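Local atomic coordinates of L-asparaginase 1 (Escherichia coli, PDB entry 6NXC), a protein that catalyses the hydrolysis of L-asparagine to L-aspartate and ammonium as an allosteric, cytoplasmic homotetramer. Residues Ser80-Ala92 against Ile107-Leu121. The protein carries 1 engineered substitution. Residues are numbered along the deposited sequence; the frame is centred on the assembly and turned at random.
With CIT (citric acid), chain N; EDO (1,2-ethanediol), chain R.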
# COMPACT_ATOMS: atom_id res chain seq x y z
N SER B 80 -4.39 5.05 -28.64
CA SER B 80 -4.12 3.61 -28.37
C SER B 80 -5.43 2.83 -28.33
O SER B 80 -5.36 1.64 -28.45
CB SER B 80 -3.24 3.32 -27.09
OG SER B 80 -3.89 3.49 -25.83
N SER B 81 -6.60 3.44 -28.06
CA SER B 81 -7.91 2.75 -28.02
C SER B 81 -8.27 2.18 -29.40
O SER B 81 -9.12 1.27 -29.54
CB SER B 81 -8.99 3.68 -27.43
OG SER B 81 -9.02 4.89 -28.16
N ASP B 82 -7.60 2.68 -30.45
CA ASP B 82 -7.91 2.24 -31.83
C ASP B 82 -6.87 1.17 -32.29
O ASP B 82 -6.95 0.62 -33.39
CB ASP B 82 -7.89 3.45 -32.75
CG ASP B 82 -8.98 4.45 -32.45
OD1 ASP B 82 -10.10 3.95 -32.19
OD2 ASP B 82 -8.70 5.70 -32.49
N MET B 83 -5.98 0.76 -31.43
CA MET B 83 -4.93 -0.22 -31.80
C MET B 83 -5.53 -1.57 -32.18
O MET B 83 -6.42 -2.09 -31.52
CB MET B 83 -3.98 -0.45 -30.61
CG MET B 83 -3.14 0.68 -30.31
SD MET B 83 -1.97 0.93 -31.54
CE MET B 83 -0.82 -0.36 -31.08
N THR B 84 -4.91 -2.25 -33.14
CA THR B 84 -5.18 -3.66 -33.39
C THR B 84 -3.91 -4.45 -33.43
O THR B 84 -2.83 -3.88 -33.36
CB THR B 84 -5.90 -3.77 -34.73
OG1 THR B 84 -4.92 -3.44 -35.72
CG2 THR B 84 -7.09 -2.87 -34.89
N PRO B 85 -3.98 -5.78 -33.63
CA PRO B 85 -2.75 -6.58 -33.69
C PRO B 85 -1.83 -6.20 -34.84
O PRO B 85 -0.66 -6.33 -34.66
CB PRO B 85 -3.29 -8.04 -33.78
CG PRO B 85 -4.63 -7.96 -33.12
CD PRO B 85 -5.17 -6.64 -33.54
N GLU B 86 -2.38 -5.64 -35.95
CA GLU B 86 -1.56 -5.15 -37.08
C GLU B 86 -0.65 -4.03 -36.60
O GLU B 86 0.53 -3.94 -37.03
CB GLU B 86 -2.44 -4.69 -38.23
CG GLU B 86 -3.14 -5.87 -38.91
CD GLU B 86 -4.57 -6.10 -38.47
OE1 GLU B 86 -4.92 -5.94 -37.21
OE2 GLU B 86 -5.38 -6.41 -39.36
N ASP B 87 -1.12 -3.23 -35.67
CA ASP B 87 -0.25 -2.18 -35.04
C ASP B 87 0.93 -2.78 -34.26
O ASP B 87 2.01 -2.14 -34.24
CB ASP B 87 -1.11 -1.20 -34.23
CG ASP B 87 -2.17 -0.54 -35.12
OD1 ASP B 87 -1.78 0.02 -36.24
OD2 ASP B 87 -3.38 -0.69 -34.77
N TRP B 88 0.75 -3.90 -33.53
CA TRP B 88 1.83 -4.48 -32.76
C TRP B 88 2.93 -4.89 -33.79
O TRP B 88 4.13 -4.70 -33.57
CB TRP B 88 1.33 -5.72 -32.00
CG TRP B 88 0.22 -5.49 -31.03
CD1 TRP B 88 -0.13 -4.34 -30.39
CD2 TRP B 88 -0.76 -6.48 -30.65
NE1 TRP B 88 -1.23 -4.57 -29.59
CE2 TRP B 88 -1.67 -5.84 -29.77
CE3 TRP B 88 -0.89 -7.84 -30.92
CZ2 TRP B 88 -2.66 -6.56 -29.14
CZ3 TRP B 88 -1.92 -8.54 -30.34
CH2 TRP B 88 -2.81 -7.88 -29.50
N GLN B 89 2.47 -5.53 -34.86
CA GLN B 89 3.38 -5.94 -35.97
C GLN B 89 4.14 -4.76 -36.56
O GLN B 89 5.39 -4.84 -36.80
CB GLN B 89 2.55 -6.68 -37.07
CG GLN B 89 3.45 -7.24 -38.15
CD GLN B 89 4.19 -8.50 -37.78
OE1 GLN B 89 3.73 -9.27 -36.97
NE2 GLN B 89 5.34 -8.76 -38.43
N HIS B 90 3.49 -3.62 -36.75
CA HIS B 90 4.10 -2.41 -37.38
C HIS B 90 5.22 -1.96 -36.43
O HIS B 90 6.36 -1.64 -36.91
CB HIS B 90 3.04 -1.27 -37.50
CG HIS B 90 3.42 -0.01 -38.20
ND1 HIS B 90 4.55 0.12 -39.03
CD2 HIS B 90 2.75 1.16 -38.32
CE1 HIS B 90 4.61 1.35 -39.52
NE2 HIS B 90 3.49 1.99 -39.13
N ILE B 91 4.93 -1.91 -35.11
CA ILE B 91 5.92 -1.48 -34.12
C ILE B 91 7.09 -2.50 -34.08
O ILE B 91 8.26 -2.05 -34.14
CB ILE B 91 5.28 -1.30 -32.74
CG1 ILE B 91 4.22 -0.22 -32.72
CG2 ILE B 91 6.37 -1.11 -31.69
CD1 ILE B 91 3.33 -0.23 -31.49
N ALA B 92 6.83 -3.81 -34.12
CA ALA B 92 7.89 -4.85 -34.08
C ALA B 92 8.82 -4.69 -35.28
O ALA B 92 10.06 -4.76 -35.17
CB ALA B 92 7.33 -6.21 -34.05
N ILE B 107 9.22 3.15 -26.76
CA ILE B 107 7.98 3.15 -27.52
C ILE B 107 7.08 4.14 -26.76
O ILE B 107 6.61 3.77 -25.68
CB ILE B 107 7.38 1.74 -27.69
CG1 ILE B 107 8.33 0.63 -28.19
CG2 ILE B 107 6.19 1.75 -28.58
CD1 ILE B 107 9.14 1.00 -29.40
N LEU B 108 6.79 5.29 -27.37
CA LEU B 108 5.87 6.26 -26.76
C LEU B 108 4.47 5.88 -27.25
O LEU B 108 4.32 5.70 -28.53
CB LEU B 108 6.16 7.68 -27.25
CG LEU B 108 7.16 8.46 -26.45
CD1 LEU B 108 7.27 9.90 -27.01
CD2 LEU B 108 6.76 8.50 -24.98
N HIS B 109 3.46 5.80 -26.40
CA HIS B 109 2.23 5.03 -26.69
C HIS B 109 1.13 5.60 -25.80
O HIS B 109 1.44 6.08 -24.71
CB HIS B 109 2.48 3.54 -26.35
CG HIS B 109 1.55 2.54 -26.90
ND1 HIS B 109 0.25 2.44 -26.38
CD2 HIS B 109 1.68 1.56 -27.87
CE1 HIS B 109 -0.38 1.43 -27.02
NE2 HIS B 109 0.50 0.83 -27.88
N GLY B 110 -0.09 5.51 -26.25
CA GLY B 110 -1.26 5.88 -25.42
C GLY B 110 -1.36 4.95 -24.25
O GLY B 110 -0.95 3.74 -24.37
N THR B 111 -1.85 5.43 -23.12
CA THR B 111 -1.91 4.54 -21.92
C THR B 111 -2.99 3.45 -22.09
O THR B 111 -2.82 2.34 -21.52
CB THR B 111 -2.14 5.36 -20.64
OG1 THR B 111 -3.38 6.07 -20.85
CG2 THR B 111 -0.92 6.24 -20.39
N ASP B 112 -4.05 3.65 -22.86
CA ASP B 112 -5.22 2.75 -22.77
C ASP B 112 -4.84 1.32 -23.12
O ASP B 112 -5.37 0.38 -22.48
CB ASP B 112 -6.38 3.25 -23.63
CG ASP B 112 -7.25 4.32 -22.97
OD1 ASP B 112 -7.04 4.65 -21.82
OD2 ASP B 112 -8.09 4.83 -23.69
N THR B 113 -3.95 1.09 -24.09
CA THR B 113 -3.62 -0.29 -24.52
C THR B 113 -2.11 -0.49 -24.44
O THR B 113 -1.61 -1.47 -24.99
CB THR B 113 -4.23 -0.66 -25.87
OG1 THR B 113 -3.52 0.07 -26.90
CG2 THR B 113 -5.71 -0.38 -25.93
N MET B 114 -1.43 0.32 -23.70
CA MET B 114 0.06 0.19 -23.56
C MET B 114 0.45 -1.20 -23.03
O MET B 114 1.47 -1.70 -23.48
CB MET B 114 0.60 1.16 -22.53
CG MET B 114 2.05 1.42 -22.74
SD MET B 114 2.69 2.58 -21.40
CE MET B 114 1.91 4.03 -21.89
N ALA B 115 -0.32 -1.74 -22.08
CA ALA B 115 0.06 -3.05 -21.55
C ALA B 115 -0.15 -4.14 -22.61
O ALA B 115 0.59 -5.18 -22.52
CB ALA B 115 -0.66 -3.30 -20.26
N TYR B 116 -1.16 -4.01 -23.50
CA TYR B 116 -1.34 -5.00 -24.56
C TYR B 116 -0.11 -4.93 -25.48
O TYR B 116 0.44 -5.99 -25.87
CB TYR B 116 -2.66 -4.89 -25.30
CG TYR B 116 -3.92 -5.04 -24.47
CD1 TYR B 116 -4.43 -4.00 -23.79
CD2 TYR B 116 -4.63 -6.24 -24.41
CE1 TYR B 116 -5.63 -4.08 -23.07
CE2 TYR B 116 -5.81 -6.35 -23.70
CZ TYR B 116 -6.35 -5.25 -23.09
OH TYR B 116 -7.51 -5.34 -22.34
N THR B 117 0.32 -3.73 -25.85
CA THR B 117 1.45 -3.64 -26.77
C THR B 117 2.72 -4.21 -26.16
O THR B 117 3.49 -4.89 -26.79
CB THR B 117 1.70 -2.20 -27.23
OG1 THR B 117 0.53 -1.82 -27.96
CG2 THR B 117 2.87 -2.11 -28.16
N ALA B 118 3.00 -3.89 -24.91
CA ALA B 118 4.21 -4.38 -24.27
C ALA B 118 4.15 -5.88 -24.23
O ALA B 118 5.20 -6.56 -24.44
CB ALA B 118 4.32 -3.76 -22.89
N SER B 119 3.03 -6.44 -23.88
CA SER B 119 2.85 -7.91 -23.81
C SER B 119 3.07 -8.51 -25.21
O SER B 119 3.86 -9.50 -25.35
CB SER B 119 1.45 -8.23 -23.29
OG SER B 119 1.35 -7.76 -21.94
N ALA B 120 2.48 -7.97 -26.23
CA ALA B 120 2.67 -8.53 -27.60
C ALA B 120 4.13 -8.50 -28.01
O ALA B 120 4.63 -9.54 -28.54
CB ALA B 120 1.83 -7.83 -28.57
N LEU B 121 4.80 -7.37 -27.82
CA LEU B 121 6.20 -7.25 -28.26
C LEU B 121 7.03 -8.31 -27.56
O LEU B 121 8.00 -8.83 -28.14
CB LEU B 121 6.76 -5.84 -28.04
CG LEU B 121 6.10 -4.79 -28.90
CD1 LEU B 121 6.62 -3.44 -28.49
CD2 LEU B 121 6.36 -5.06 -30.41
C1 CIT N . -7.44 6.77 -26.10
O1 CIT N . -6.67 6.01 -26.83
O2 CIT N . -8.63 6.95 -26.33
C2 CIT N . -6.93 7.47 -24.84
C3 CIT N . -5.48 7.89 -24.87
O7 CIT N . -5.39 9.03 -25.71
C4 CIT N . -4.96 8.21 -23.45
C5 CIT N . -3.60 8.89 -23.48
O4 CIT N . -2.50 8.19 -23.58
C6 CIT N . -4.62 6.76 -25.48
O5 CIT N . -4.46 5.73 -24.77
O6 CIT N . -4.17 7.00 -26.65
C1 EDO R . -7.07 7.87 -18.88
O1 EDO R . -6.96 6.62 -18.23
C2 EDO R . -7.40 7.86 -20.35
O2 EDO R . -8.37 6.84 -20.83
O HOH W 1 -2.25 -2.39 -28.10
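Two donors grip Ser80 O from opposite faces of its carbonyl plane: Met83 N, within the same turn, and Thr113 OG1, 2.9 Å from Ser80 O and 40° out of that plane. Ser80 OG, held between its own N and carbonyl carbon (chi1 75°), accepts from Thr113 N at 3.0 Å while donating to citrate O5. One water extends this polar seam: it accepts from Trp88 NE1 at 2.8 Å, in the plane of the indole, donates to Thr113 OG1 and bonds Thr117 OG1. Thr117 OG1 also shares a 2.7 Å hydrogen bond with His109 NE2, while His109 ND1 donates to Gly110 O. Beyond the water, helices 85-92 and 114-121 pack at -57°; Ala120 CB sits over one indole face, 3.6 Å from Trp88 CD2, and Ile91 CG2 meets Leu121 CD1. A leucine in place of Trp88 would probably leave the water without its indole donor and open a gap above Ala120. Citrate, probably from the crystallisation liquor, binds backbone and hydroxyl donors of Ser80 and Ser81 and the amides of Thr111 and Asp112. These four residues bind substrate asparagine, so the seam probably helps hold the two substrate-binding loops in place against the helices that follow them.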